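Long-range contacts in citryl-spermidine/3,4-dihydroxybenzoyl-citryl-spermidine:spermidine ligase (PDB 3TO3), which catalyses the ATP-dependent condensation of spermidine with citryl-spermidine intermediates in the biosynthesis of the siderophore petrobactin: residues Q30-L35 with A101-E106; E38-P43 with E106-V111; V66-Y71 with I87-D92; Q115-S120 with L577-E582. All blocks are in the same frame, centred on the assembly; numbering follows the deposited sequence. Where two conformers were deposited one is given.

Interaction 1: Q30-L35 with A101-E106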
loop_
_atom_site.group_PDB
_atom_site.type_symbol
_atom_site.label_atom_id
_atom_site.label_comp_id
_atom_site.label_asym_id
_atom_site.label_seq_id
_atom_site.Cartn_x
_atom_site.Cartn_y
_atom_site.Cartn_z
ATOM N N GLN B 30 -13.817 -19.842 -9.533
ATOM C CA GLN B 30 -12.991 -19.382 -10.643
ATOM C C GLN B 30 -11.533 -19.736 -10.293
ATOM O O GLN B 30 -10.796 -20.214 -11.153
ATOM C CB GLN B 30 -13.200 -17.883 -10.962
ATOM C CG GLN B 30 -14.661 -17.559 -11.421
ATOM C CD GLN B 30 -14.887 -16.115 -11.908
ATOM O OE1 GLN B 30 -16.035 -15.703 -12.163
ATOM N NE2 GLN B 30 -13.798 -15.356 -12.074
ATOM N N LEU B 31 -11.156 -19.589 -9.019
ATOM C CA LEU B 31 -9.798 -19.972 -8.582
ATOM C C LEU B 31 -9.473 -21.442 -8.897
ATOM O O LEU B 31 -8.461 -21.739 -9.514
ATOM C CB LEU B 31 -9.570 -19.690 -7.095
ATOM C CG LEU B 31 -8.222 -20.069 -6.452
ATOM C CD1 LEU B 31 -7.035 -19.363 -7.104
ATOM C CD2 LEU B 31 -8.254 -19.731 -4.972
ATOM N N VAL B 32 -10.340 -22.356 -8.475
ATOM C CA VAL B 32 -10.041 -23.751 -8.630
ATOM C C VAL B 32 -10.024 -24.098 -10.125
ATOM O O VAL B 32 -9.117 -24.773 -10.592
ATOM C CB VAL B 32 -11.011 -24.647 -7.782
ATOM C CG1 VAL B 32 -10.801 -26.119 -8.089
ATOM C CG2 VAL B 32 -10.797 -24.382 -6.267
ATOM N N GLU B 33 -10.996 -23.587 -10.874
ATOM C CA GLU B 33 -11.035 -23.765 -12.327
ATOM C C GLU B 33 -9.733 -23.403 -12.986
ATOM O O GLU B 33 -9.215 -24.165 -13.809
ATOM C CB GLU B 33 -12.183 -22.967 -12.975
ATOM C CG GLU B 33 -13.541 -23.541 -12.609
ATOM C CD GLU B 33 -14.736 -22.750 -13.160
ATOM O OE1 GLU B 33 -14.536 -21.681 -13.803
ATOM O OE2 GLU B 33 -15.892 -23.214 -12.944
ATOM N N SER B 34 -9.175 -22.257 -12.628
ATOM C CA SER B 34 -7.948 -21.856 -13.312
ATOM C C SER B 34 -6.704 -22.588 -12.780
ATOM O O SER B 34 -5.776 -22.831 -13.554
ATOM C CB SER B 34 -7.749 -20.329 -13.357
ATOM O OG SER B 34 -7.491 -19.814 -12.074
ATOM N N LEU B 35 -6.686 -22.966 -11.497
ATOM C CA LEU B 35 -5.533 -23.728 -10.984
ATOM C C LEU B 35 -5.464 -25.112 -11.665
ATOM O O LEU B 35 -4.399 -25.566 -12.039
ATOM C CB LEU B 35 -5.570 -23.876 -9.464
ATOM C CG LEU B 35 -5.414 -22.605 -8.613
ATOM C CD1 LEU B 35 -5.677 -22.934 -7.170
ATOM C CD2 LEU B 35 -4.042 -22.018 -8.763
ATOM N N ALA B 101 -7.712 -18.026 1.978
ATOM C CA ALA B 101 -6.320 -18.087 2.401
ATOM C C ALA B 101 -5.914 -19.503 2.827
ATOM O O ALA B 101 -4.827 -19.980 2.465
ATOM C CB ALA B 101 -6.027 -17.070 3.539
ATOM N N GLN B 102 -6.774 -20.163 3.607
ATOM C CA GLN B 102 -6.488 -21.516 4.078
ATOM C C GLN B 102 -6.416 -22.516 2.918
ATOM O O GLN B 102 -5.493 -23.358 2.861
ATOM C CB GLN B 102 -7.522 -21.981 5.129
ATOM C CG GLN B 102 -7.103 -23.231 5.900
ATOM C CD GLN B 102 -8.225 -23.826 6.747
ATOM O OE1 GLN B 102 -9.297 -23.225 6.908
ATOM N NE2 GLN B 102 -7.976 -25.023 7.300
ATOM N N PHE B 103 -7.393 -22.432 2.011
ATOM C CA PHE B 103 -7.377 -23.283 0.837
ATOM C C PHE B 103 -6.011 -23.115 0.150
ATOM O O PHE B 103 -5.294 -24.083 -0.059
ATOM C CB PHE B 103 -8.545 -22.969 -0.119
ATOM C CG PHE B 103 -8.428 -23.663 -1.455
ATOM C CD1 PHE B 103 -8.682 -25.020 -1.573
ATOM C CD2 PHE B 103 -8.012 -22.965 -2.588
ATOM C CE1 PHE B 103 -8.548 -25.675 -2.799
ATOM C CE2 PHE B 103 -7.865 -23.615 -3.808
ATOM C CZ PHE B 103 -8.135 -24.978 -3.909
ATOM N N LEU B 104 -5.629 -21.884 -0.171
ATOM C CA LEU B 104 -4.365 -21.680 -0.887
ATOM C C LEU B 104 -3.137 -22.078 -0.054
ATOM O O LEU B 104 -2.185 -22.663 -0.573
ATOM C CB LEU B 104 -4.243 -20.254 -1.442
ATOM C CG LEU B 104 -5.122 -19.955 -2.663
ATOM C CD1 LEU B 104 -4.903 -18.545 -3.188
ATOM C CD2 LEU B 104 -4.835 -20.924 -3.776
ATOM N N GLU B 105 -3.146 -21.773 1.237
ATOM C CA GLU B 105 -2.011 -22.171 2.070
ATOM C C GLU B 105 -1.834 -23.690 2.112
ATOM O O GLU B 105 -0.715 -24.184 2.020
ATOM C CB GLU B 105 -2.119 -21.597 3.488
ATOM C CG GLU B 105 -1.667 -20.155 3.584
ATOM C CD GLU B 105 -2.248 -19.422 4.777
ATOM O OE1 GLU B 105 -2.986 -20.047 5.582
ATOM O OE2 GLU B 105 -1.969 -18.202 4.892
ATOM N N GLU B 106 -2.936 -24.424 2.255
ATOM C CA GLU B 106 -2.856 -25.879 2.394
ATOM C C GLU B 106 -2.450 -26.546 1.074
ATOM O O GLU B 106 -1.606 -27.423 1.034
ATOM C CB GLU B 106 -4.164 -26.442 2.976
ATOM C CG GLU B 106 -4.473 -25.814 4.336
ATOM C CD GLU B 106 -5.603 -26.477 5.125
ATOM O OE1 GLU B 106 -6.566 -26.962 4.508
ATOM O OE2 GLU B 106 -5.521 -26.498 6.383
#
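L31 and L104 meet methyl to methyl where helix 18-37 and helix 100-110 run side by side in the same direction. Their short segments make an angle of 20°, with the axes 12.4 Å apart at closest approach, a wide spacing bridged by side chains from both helices. All the contact across it is apolar. L31 CD2 comes tip to tip with L104 CD2 at 3.8 Å and also lies beside CG and CD1 of L104. L35 CD1 reaches the same L104 CD2 at 4.0 Å, so two leucines one turn apart hold this methyl. Aromatic packing makes the second group. F103, its CG swung opposite the backbone N (chi1 170°), directs its ring at helix 18-37, where V32 CG2 approaches F103 CZ obliquely at 3.6 Å. L35 CD1 stands at the ring edge, 4.1 Å from F103 CE2, and L31 CD2 lies 4.0 Å from F103 CD2. Among the polar groups, Q102 NE2 donates to E106 OE2 at 3.0 Å within helix 100-110, meeting the carboxylate from above its plane. Every residue that touches is buried. Helix 115-138 closes one flank, with L125 against both L31 and L104, while on the sheet side the F103 ring packs edge-to-face with Y68 of strand 65-74 and V32 touches I87, which precedes strand 88-90.

Interaction 2: E38-P43 with E106-V111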
loop_
_atom_site.group_PDB
_atom_site.type_symbol
_atom_site.label_atom_id
_atom_site.label_comp_id
_atom_site.label_asym_id
_atom_site.label_seq_id
_atom_site.Cartn_x
_atom_site.Cartn_y
_atom_site.Cartn_z
ATOM N N GLU B 38 -4.805 -24.614 -15.790
ATOM C CA GLU B 38 -3.456 -24.243 -16.227
ATOM C C GLU B 38 -2.437 -25.273 -15.736
ATOM O O GLU B 38 -1.254 -25.130 -15.963
ATOM C CB GLU B 38 -3.080 -22.853 -15.690
ATOM C CG GLU B 38 -3.964 -21.760 -16.196
ATOM C CD GLU B 38 -3.583 -20.352 -15.707
ATOM O OE1 GLU B 38 -2.449 -20.137 -15.195
ATOM O OE2 GLU B 38 -4.448 -19.447 -15.846
ATOM N N GLY B 39 -2.902 -26.287 -15.016
ATOM C CA GLY B 39 -2.031 -27.333 -14.504
ATOM C C GLY B 39 -1.167 -26.889 -13.340
ATOM O O GLY B 39 -0.166 -27.503 -13.070
ATOM N N ILE B 40 -1.524 -25.805 -12.663
ATOM C CA ILE B 40 -0.748 -25.381 -11.503
ATOM C C ILE B 40 -0.851 -26.451 -10.409
ATOM O O ILE B 40 0.102 -26.683 -9.669
ATOM C CB ILE B 40 -1.227 -24.011 -10.981
ATOM C CG1 ILE B 40 -0.939 -22.939 -12.030
ATOM C CG2 ILE B 40 -0.552 -23.648 -9.650
ATOM C CD1 ILE B 40 -1.732 -21.686 -11.853
ATOM N N ILE B 41 -2.017 -27.091 -10.312
ATOM C CA ILE B 41 -2.200 -28.263 -9.469
ATOM C C ILE B 41 -2.723 -29.412 -10.351
ATOM O O ILE B 41 -3.373 -29.202 -11.393
ATOM C CB ILE B 41 -3.221 -28.001 -8.335
ATOM C CG1 ILE B 41 -4.549 -27.571 -8.954
ATOM C CG2 ILE B 41 -2.733 -26.922 -7.400
ATOM C CD1 ILE B 41 -5.666 -27.421 -7.958
ATOM N N THR B 42 -2.459 -30.634 -9.923
ATOM C CA THR B 42 -2.821 -31.797 -10.726
ATOM C C THR B 42 -3.590 -32.764 -9.830
ATOM O O THR B 42 -3.056 -33.748 -9.357
ATOM C CB THR B 42 -1.559 -32.454 -11.346
ATOM O OG1 THR B 42 -0.567 -32.619 -10.327
ATOM C CG2 THR B 42 -0.941 -31.542 -12.452
ATOM N N PRO B 43 -4.864 -32.472 -9.590
ATOM C CA PRO B 43 -5.636 -33.312 -8.669
ATOM C C PRO B 43 -5.816 -34.711 -9.233
ATOM O O PRO B 43 -5.577 -34.895 -10.415
ATOM C CB PRO B 43 -6.978 -32.580 -8.582
ATOM C CG PRO B 43 -7.062 -31.801 -9.867
ATOM C CD PRO B 43 -5.662 -31.369 -10.155
ATOM N N GLU B 106 -2.936 -24.424 2.255
ATOM C CA GLU B 106 -2.856 -25.879 2.394
ATOM C C GLU B 106 -2.450 -26.546 1.074
ATOM O O GLU B 106 -1.606 -27.423 1.034
ATOM C CB GLU B 106 -4.164 -26.442 2.976
ATOM C CG GLU B 106 -4.473 -25.814 4.336
ATOM C CD GLU B 106 -5.603 -26.477 5.125
ATOM O OE1 GLU B 106 -6.566 -26.962 4.508
ATOM O OE2 GLU B 106 -5.521 -26.498 6.383
ATOM N N VAL B 107 -3.041 -26.094 -0.015
ATOM C CA VAL B 107 -2.698 -26.595 -1.328
ATOM C C VAL B 107 -1.247 -26.301 -1.737
ATOM O O VAL B 107 -0.602 -27.105 -2.395
ATOM C CB VAL B 107 -3.723 -26.027 -2.344
ATOM C CG1 VAL B 107 -3.194 -26.056 -3.760
ATOM C CG2 VAL B 107 -4.993 -26.812 -2.209
ATOM N N PHE B 108 -0.722 -25.154 -1.331
ATOM C CA PHE B 108 0.658 -24.809 -1.666
ATOM C C PHE B 108 1.738 -25.251 -0.648
ATOM O O PHE B 108 2.919 -24.886 -0.770
ATOM C CB PHE B 108 0.778 -23.355 -2.146
ATOM C CG PHE B 108 0.039 -23.100 -3.453
ATOM C CD1 PHE B 108 0.380 -23.796 -4.608
ATOM C CD2 PHE B 108 -1.001 -22.196 -3.524
ATOM C CE1 PHE B 108 -0.302 -23.588 -5.806
ATOM C CE2 PHE B 108 -1.692 -21.977 -4.737
ATOM C CZ PHE B 108 -1.339 -22.677 -5.873
ATOM N N ARG B 109 1.334 -26.009 0.370
ATOM C CA ARG B 109 2.321 -26.711 1.179
ATOM C C ARG B 109 2.793 -27.954 0.404
ATOM O O ARG B 109 3.899 -28.445 0.583
ATOM C CB ARG B 109 1.757 -27.119 2.537
ATOM C CG ARG B 109 1.526 -25.978 3.479
ATOM C CD ARG B 109 1.556 -26.429 4.958
ATOM N NE ARG B 109 1.377 -25.261 5.821
ATOM C CZ ARG B 109 0.209 -24.662 6.044
ATOM N NH1 ARG B 109 -0.910 -25.135 5.501
ATOM N NH2 ARG B 109 0.157 -23.592 6.828
ATOM N N VAL B 110 1.912 -28.483 -0.428
ATOM C CA VAL B 110 2.227 -29.608 -1.281
ATOM C C VAL B 110 2.926 -29.171 -2.559
ATOM O O VAL B 110 3.882 -29.792 -2.992
ATOM C CB VAL B 110 0.941 -30.382 -1.613
ATOM C CG1 VAL B 110 1.207 -31.445 -2.644
ATOM C CG2 VAL B 110 0.339 -30.981 -0.336
ATOM N N VAL B 111 2.446 -28.088 -3.158
ATOM C CA VAL B 111 2.951 -27.621 -4.443
ATOM C C VAL B 111 3.707 -26.304 -4.265
ATOM O O VAL B 111 3.146 -25.351 -3.773
ATOM C CB VAL B 111 1.762 -27.416 -5.429
ATOM C CG1 VAL B 111 2.155 -26.515 -6.612
ATOM C CG2 VAL B 111 1.240 -28.763 -5.907
#
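Where the chain leaving helix 18-37 passes the C-terminal end of helix 100-110, the carbonyl O of I40 touches V111 CG1 at 3.7 Å, and the backbones come nearest at I41 and V111, CA to CA 7.2 Å. G39, with its positive phi of 74°, ends the first helix in a Schellman motif, after which I40 and I41 lie beside the second helix. These two isoleucines carry the contact from this side. I40 CG2 lies opposite its own backbone N and stands at the edge of the F108 ring, 3.9 Å from F108 CE1 and 4.0 Å from F108 CZ. I41 packs through its short branch: CG2 meets V107 CG1 at 3.8 Å, the two side chains crossing at about a right angle, and comes within 4.4 Å of F108 CE1. V107 CG1 also lies over the centre of the F108 ring, 4.2 Å above its plane, and so links the two parts of the cluster. L35 and I36 of helix 18-37 and I56 of strand 52-59 add to the apolar surroundings. This is plain hydrophobic packing behind a Schellman-terminated helix, joining the turn into strand 44-47 to a helix laid against the antiparallel sheet, away from the ATP and magnesium sites.

Interaction 3: V66-Y71 with I87-D92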
loop_
_atom_site.group_PDB
_atom_site.type_symbol
_atom_site.label_atom_id
_atom_site.label_comp_id
_atom_site.label_asym_id
_atom_site.label_seq_id
_atom_site.Cartn_x
_atom_site.Cartn_y
_atom_site.Cartn_z
ATOM N N VAL B 66 -4.699 -33.192 4.049
ATOM C CA VAL B 66 -6.067 -32.749 3.921
ATOM C C VAL B 66 -6.399 -32.910 2.446
ATOM O O VAL B 66 -5.501 -32.951 1.614
ATOM C CB VAL B 66 -6.190 -31.281 4.359
ATOM C CG1 VAL B 66 -5.681 -30.360 3.267
ATOM C CG2 VAL B 66 -7.606 -30.948 4.691
ATOM N N THR B 67 -7.680 -33.012 2.118
ATOM C CA THR B 67 -8.115 -33.144 0.730
ATOM C C THR B 67 -9.265 -32.182 0.450
ATOM O O THR B 67 -10.189 -32.072 1.254
ATOM C CB THR B 67 -8.526 -34.605 0.410
ATOM O OG1 THR B 67 -7.355 -35.361 0.104
ATOM C CG2 THR B 67 -9.437 -34.674 -0.792
ATOM N N TYR B 68 -9.203 -31.489 -0.689
ATOM C CA TYR B 68 -10.333 -30.702 -1.188
ATOM C C TYR B 68 -11.038 -31.409 -2.335
ATOM O O TYR B 68 -10.389 -31.878 -3.261
ATOM C CB TYR B 68 -9.879 -29.319 -1.618
ATOM C CG TYR B 68 -9.385 -28.494 -0.467
ATOM C CD1 TYR B 68 -10.261 -27.721 0.259
ATOM C CD2 TYR B 68 -8.047 -28.518 -0.078
ATOM C CE1 TYR B 68 -9.840 -26.979 1.312
ATOM C CE2 TYR B 68 -7.604 -27.766 1.000
ATOM C CZ TYR B 68 -8.522 -26.984 1.676
ATOM O OH TYR B 68 -8.173 -26.204 2.743
ATOM N N GLU B 69 -12.365 -31.478 -2.269
ATOM C CA GLU B 69 -13.148 -32.261 -3.219
ATOM C C GLU B 69 -14.160 -31.400 -3.925
ATOM O O GLU B 69 -14.800 -30.561 -3.309
ATOM C CB GLU B 69 -13.939 -33.355 -2.509
ATOM C CG GLU B 69 -13.139 -34.561 -2.095
ATOM C CD GLU B 69 -14.005 -35.669 -1.482
ATOM O OE1 GLU B 69 -15.260 -35.533 -1.454
ATOM O OE2 GLU B 69 -13.420 -36.677 -1.025
ATOM N N CYS B 70 -14.317 -31.628 -5.216
ATOM C CA CYS B 70 -15.411 -31.022 -5.944
ATOM C C CYS B 70 -15.689 -31.763 -7.235
ATOM O O CYS B 70 -14.826 -32.474 -7.738
ATOM C CB CYS B 70 -15.118 -29.552 -6.225
ATOM S SG CYS B 70 -13.608 -29.266 -7.075
ATOM N N TYR B 71 -16.903 -31.583 -7.756
ATOM C CA TYR B 71 -17.313 -32.157 -9.019
ATOM C C TYR B 71 -17.241 -31.093 -10.128
ATOM O O TYR B 71 -17.554 -29.927 -9.908
ATOM C CB TYR B 71 -18.738 -32.705 -8.912
ATOM C CG TYR B 71 -18.843 -34.064 -8.226
ATOM C CD1 TYR B 71 -19.187 -34.170 -6.877
ATOM C CD2 TYR B 71 -18.605 -35.237 -8.927
ATOM C CE1 TYR B 71 -19.289 -35.419 -6.246
ATOM C CE2 TYR B 71 -18.708 -36.491 -8.312
ATOM C CZ TYR B 71 -19.042 -36.574 -6.968
ATOM O OH TYR B 71 -19.165 -37.823 -6.356
ATOM N N ILE B 87 -16.741 -26.358 -3.044
ATOM C CA ILE B 87 -15.458 -26.926 -2.723
ATOM C C ILE B 87 -15.354 -27.270 -1.246
ATOM O O ILE B 87 -15.445 -26.394 -0.374
ATOM C CB ILE B 87 -14.337 -25.997 -3.190
ATOM C CG1 ILE B 87 -14.321 -25.987 -4.732
ATOM C CG2 ILE B 87 -12.990 -26.447 -2.619
ATOM C CD1 ILE B 87 -14.192 -24.672 -5.290
ATOM N N VAL B 88 -15.185 -28.568 -0.988
ATOM C CA VAL B 88 -15.276 -29.142 0.349
ATOM C C VAL B 88 -13.920 -29.604 0.858
ATOM O O VAL B 88 -13.160 -30.284 0.141
ATOM C CB VAL B 88 -16.214 -30.364 0.351
ATOM C CG1 VAL B 88 -16.312 -30.946 1.733
ATOM C CG2 VAL B 88 -17.583 -29.956 -0.154
ATOM N N ARG B 89 -13.618 -29.230 2.095
ATOM C CA ARG B 89 -12.394 -29.665 2.740
ATOM C C ARG B 89 -12.629 -30.946 3.535
ATOM O O ARG B 89 -13.451 -30.983 4.451
ATOM C CB ARG B 89 -11.880 -28.575 3.671
ATOM C CG ARG B 89 -10.546 -28.892 4.366
ATOM C CD ARG B 89 -10.171 -27.724 5.235
ATOM N NE ARG B 89 -8.845 -27.795 5.833
ATOM C CZ ARG B 89 -8.576 -28.382 6.995
ATOM N NH1 ARG B 89 -9.541 -29.006 7.677
ATOM N NH2 ARG B 89 -7.339 -28.356 7.471
ATOM N N VAL B 90 -11.899 -31.999 3.190
ATOM C CA VAL B 90 -12.042 -33.279 3.878
ATOM C C VAL B 90 -10.828 -33.656 4.718
ATOM O O VAL B 90 -9.733 -33.880 4.185
ATOM C CB VAL B 90 -12.266 -34.400 2.884
ATOM C CG1 VAL B 90 -12.576 -35.697 3.624
ATOM C CG2 VAL B 90 -13.389 -34.005 1.944
ATOM N N GLN B 91 -10.998 -33.662 6.036
ATOM C CA GLN B 91 -9.995 -34.251 6.892
ATOM C C GLN B 91 -10.614 -35.283 7.823
ATOM O O GLN B 91 -10.543 -36.491 7.589
ATOM C CB GLN B 91 -9.329 -33.148 7.701
ATOM C CG GLN B 91 -8.249 -33.627 8.640
ATOM C CD GLN B 91 -7.397 -32.473 9.099
ATOM O OE1 GLN B 91 -7.861 -31.595 9.841
ATOM N NE2 GLN B 91 -6.153 -32.433 8.621
ATOM N N ASP B 92 -11.260 -34.804 8.872
ATOM C CA ASP B 92 -11.974 -35.711 9.741
ATOM C C ASP B 92 -13.394 -35.750 9.221
ATOM O O ASP B 92 -13.875 -36.796 8.793
ATOM C CB ASP B 92 -11.884 -35.285 11.208
ATOM C CG ASP B 92 -10.599 -35.764 11.878
ATOM O OD1 ASP B 92 -9.881 -36.599 11.275
ATOM O OD2 ASP B 92 -10.316 -35.319 13.015
#
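Y68 and R89 face each other as a non-hydrogen-bonded pair, flanked by T67-V90 and E69-V88, two hydrogen-bonded pairs of this antiparallel ladder. Each of those pairs has two backbone bonds, the shortest being V90 N to T67 O at 2.6 Å. R89 CG lies opposite the backbone N (chi1 -177°), and the chain stays extended to NE. R89 CB packs obliquely on the Y68 ring, 3.5 Å from Y68 CE1. R89 CG touches both Y68 CE1 and V66 CG2, the latter at 3.6 Å. R89 CD then reaches Y68 OH at 3.5 Å. At the tip, V66 CG2 sits over the centre of the guanidinium, 3.5 Å above its plane, and Y68 OH stands at its edge, the ring and guanidinium planes being 71° apart. NE makes a salt bridge with E106 OE1, which also bonds Y68 OH, so one carboxylate oxygen secures both side chains. V90 CG2 packs against E69 CD at 3.9 Å on the sheet face that carries T67 and V88. Strand 52-59 pairs along the other edge of strand 65-74, and helix 100-110 lies across the Y68 and R89 face, with V107 on Y68 and Q102 on R89.

Interaction 4: Q115-S120 with L577-E582; sequences QTKLDS and LYIDVE
K117 lies along L577 and Y578 where the first turn of helix 115-138 packs on the loop between strands 566-570 and 585-589, joining chain segments far apart in sequence. The close part runs from the lysine's root to its CE, against the loop backbone. K117 CB sits 3.7 Å from L577 C, CG passes over the next peptide, and bends at chi2 (-87°) and chi3 (-65°) fold the chain along the backbone instead of letting it extend outward. Deeper, the fit is looser: L118 CD1 meets L577 CD2 at 4.3 Å, next to F108 of helix 100-110, which touches both leucines. A backbone hydrogen bond between L577 and E114 ties the loop to the start of the helix. I579 forms the solvent-exposed rim, crossing K117 obliquely with its CD1 3.8 Å from K117 CD. The lysine's charged end makes no hydrogen bond to the loop; K117 CE lies 3.2 Å from Y578 O, whereas NZ is 3.6 Å from that oxygen.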
loop_
_atom_site.group_PDB
_atom_site.type_symbol
_atom_site.label_atom_id
_atom_site.label_comp_id
_atom_site.label_asym_id
_atom_site.label_seq_id
_atom_site.Cartn_x
_atom_site.Cartn_y
_atom_site.Cartn_z
ATOM N N GLN B 115 6.401 -17.517 -2.150
ATOM C CA GLN B 115 5.657 -17.131 -0.955
ATOM C C GLN B 115 5.151 -15.710 -1.046
ATOM O O GLN B 115 3.988 -15.426 -0.801
ATOM C CB GLN B 115 6.573 -17.214 0.264
ATOM C CG GLN B 115 5.824 -17.021 1.562
ATOM C CD GLN B 115 4.691 -18.014 1.695
ATOM O OE1 GLN B 115 4.912 -19.226 1.626
ATOM N NE2 GLN B 115 3.464 -17.511 1.856
ATOM N N THR B 116 6.075 -14.823 -1.375
ATOM C CA THR B 116 5.786 -13.439 -1.670
ATOM C C THR B 116 4.629 -13.265 -2.670
ATOM O O THR B 116 3.705 -12.499 -2.421
ATOM C CB THR B 116 7.055 -12.776 -2.227
ATOM O OG1 THR B 116 7.724 -12.104 -1.164
ATOM C CG2 THR B 116 6.728 -11.786 -3.324
ATOM N N LYS B 117 4.683 -13.960 -3.801
ATOM C CA LYS B 117 3.629 -13.819 -4.795
ATOM C C LYS B 117 2.336 -14.402 -4.231
ATOM O O LYS B 117 1.288 -13.793 -4.367
ATOM C CB LYS B 117 4.013 -14.474 -6.123
ATOM C CG LYS B 117 5.395 -14.075 -6.639
ATOM C CD LYS B 117 5.335 -12.804 -7.464
ATOM C CE LYS B 117 4.517 -13.034 -8.717
ATOM N NZ LYS B 117 4.415 -11.860 -9.637
ATOM N N LEU B 118 2.429 -15.558 -3.571
ATOM C CA LEU B 118 1.270 -16.166 -2.901
ATOM C C LEU B 118 0.540 -15.204 -1.942
ATOM O O LEU B 118 -0.672 -15.089 -1.962
ATOM C CB LEU B 118 1.710 -17.405 -2.123
ATOM C CG LEU B 118 0.558 -18.172 -1.459
ATOM C CD1 LEU B 118 -0.481 -18.531 -2.521
ATOM C CD2 LEU B 118 1.054 -19.435 -0.747
ATOM N N ASP B 119 1.286 -14.510 -1.093
ATOM C CA ASP B 119 0.666 -13.543 -0.191
ATOM C C ASP B 119 -0.094 -12.425 -0.926
ATOM O O ASP B 119 -1.232 -12.137 -0.579
ATOM C CB ASP B 119 1.714 -12.950 0.760
ATOM C CG ASP B 119 2.366 -14.017 1.652
ATOM O OD1 ASP B 119 1.648 -14.974 2.062
ATOM O OD2 ASP B 119 3.593 -13.893 1.933
ATOM N N SER B 120 0.531 -11.774 -1.910
ATOM C CA SER B 120 -0.185 -10.773 -2.708
ATOM C C SER B 120 -1.455 -11.309 -3.361
ATOM O O SER B 120 -2.503 -10.667 -3.355
ATOM C CB SER B 120 0.731 -10.227 -3.793
ATOM O OG SER B 120 1.773 -9.534 -3.157
ATOM N N LEU B 577 1.643 -16.431 -9.368
ATOM C CA LEU B 577 2.342 -17.236 -8.347
ATOM C C LEU B 577 3.869 -17.390 -8.472
ATOM O O LEU B 577 4.478 -18.081 -7.657
ATOM C CB LEU B 577 1.686 -18.614 -8.224
ATOM C CG LEU B 577 0.158 -18.509 -8.164
ATOM C CD1 LEU B 577 -0.459 -19.830 -8.499
ATOM C CD2 LEU B 577 -0.326 -17.984 -6.812
ATOM N N TYR B 578 4.485 -16.814 -9.507
ATOM C CA TYR B 578 5.941 -16.976 -9.714
ATOM C C TYR B 578 6.620 -15.668 -10.094
ATOM O O TYR B 578 6.039 -14.855 -10.816
ATOM C CB TYR B 578 6.238 -18.048 -10.784
ATOM C CG TYR B 578 5.703 -19.397 -10.395
ATOM C CD1 TYR B 578 6.471 -20.288 -9.650
ATOM C CD2 TYR B 578 4.411 -19.756 -10.716
ATOM C CE1 TYR B 578 5.961 -21.513 -9.266
ATOM C CE2 TYR B 578 3.883 -20.971 -10.328
ATOM C CZ TYR B 578 4.657 -21.849 -9.607
ATOM O OH TYR B 578 4.118 -23.056 -9.227
ATOM N N ILE B 579 7.831 -15.450 -9.590
ATOM C CA ILE B 579 8.621 -14.312 -10.030
ATOM C C ILE B 579 9.053 -14.645 -11.447
ATOM O O ILE B 579 8.721 -13.956 -12.418
ATOM C CB ILE B 579 9.896 -14.142 -9.162
ATOM C CG1 ILE B 579 9.555 -13.847 -7.686
ATOM C CG2 ILE B 579 10.825 -13.084 -9.759
ATOM C CD1 ILE B 579 9.117 -12.408 -7.382
ATOM N N ASP B 580 9.720 -15.782 -11.555
ATOM C CA ASP B 580 10.304 -16.221 -12.804
ATOM C C ASP B 580 9.771 -17.611 -13.084
ATOM O O ASP B 580 9.558 -18.397 -12.158
ATOM C CB ASP B 580 11.840 -16.255 -12.690
ATOM C CG ASP B 580 12.521 -15.106 -13.440
ATOM O OD1 ASP B 580 12.094 -14.793 -14.581
ATOM O OD2 ASP B 580 13.486 -14.523 -12.885
ATOM N N VAL B 581 9.551 -17.912 -14.358
ATOM C CA VAL B 581 9.143 -19.250 -14.746
ATOM C C VAL B 581 9.565 -19.528 -16.189
ATOM O O VAL B 581 9.839 -18.601 -16.951
ATOM C CB VAL B 581 7.622 -19.451 -14.534
ATOM C CG1 VAL B 581 6.856 -19.282 -15.844
ATOM C CG2 VAL B 581 7.352 -20.816 -13.900
ATOM N N GLU B 582 9.626 -20.801 -16.566
ATOM C CA GLU B 582 10.108 -21.155 -17.894
ATOM C C GLU B 582 9.127 -20.848 -19.027
ATOM O O GLU B 582 9.543 -20.380 -20.083
ATOM C CB GLU B 582 10.517 -22.624 -17.949
ATOM C CG GLU B 582 11.853 -22.858 -18.635
ATOM C CD GLU B 582 11.954 -24.234 -19.263
ATOM O OE1 GLU B 582 11.353 -25.186 -18.721
ATOM O OE2 GLU B 582 12.626 -24.362 -20.308
#

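In the fold
From the N terminus, helix 18-37 supplies residues 30-35 to interaction 1, and the turn after it supplies 38-43 to interaction 2. The chain then runs through the antiparallel sheet, where interaction 3 joins strands 65-74 and 88-90 within the excursions spanned by both. Helix 100-110 closes interaction 1 and then interaction 2; their segments alternate along the chain, so these contacts cross, and they share E106, which also ties them to interaction 3. Interaction 4 follows in series: helix 115-138 waits more than 450 residues for 577-582. L577 touches L35, I40 and F108, so the late loop joins the N-terminal core; the centres of interactions 3 and 4 lie about 25 Å apart.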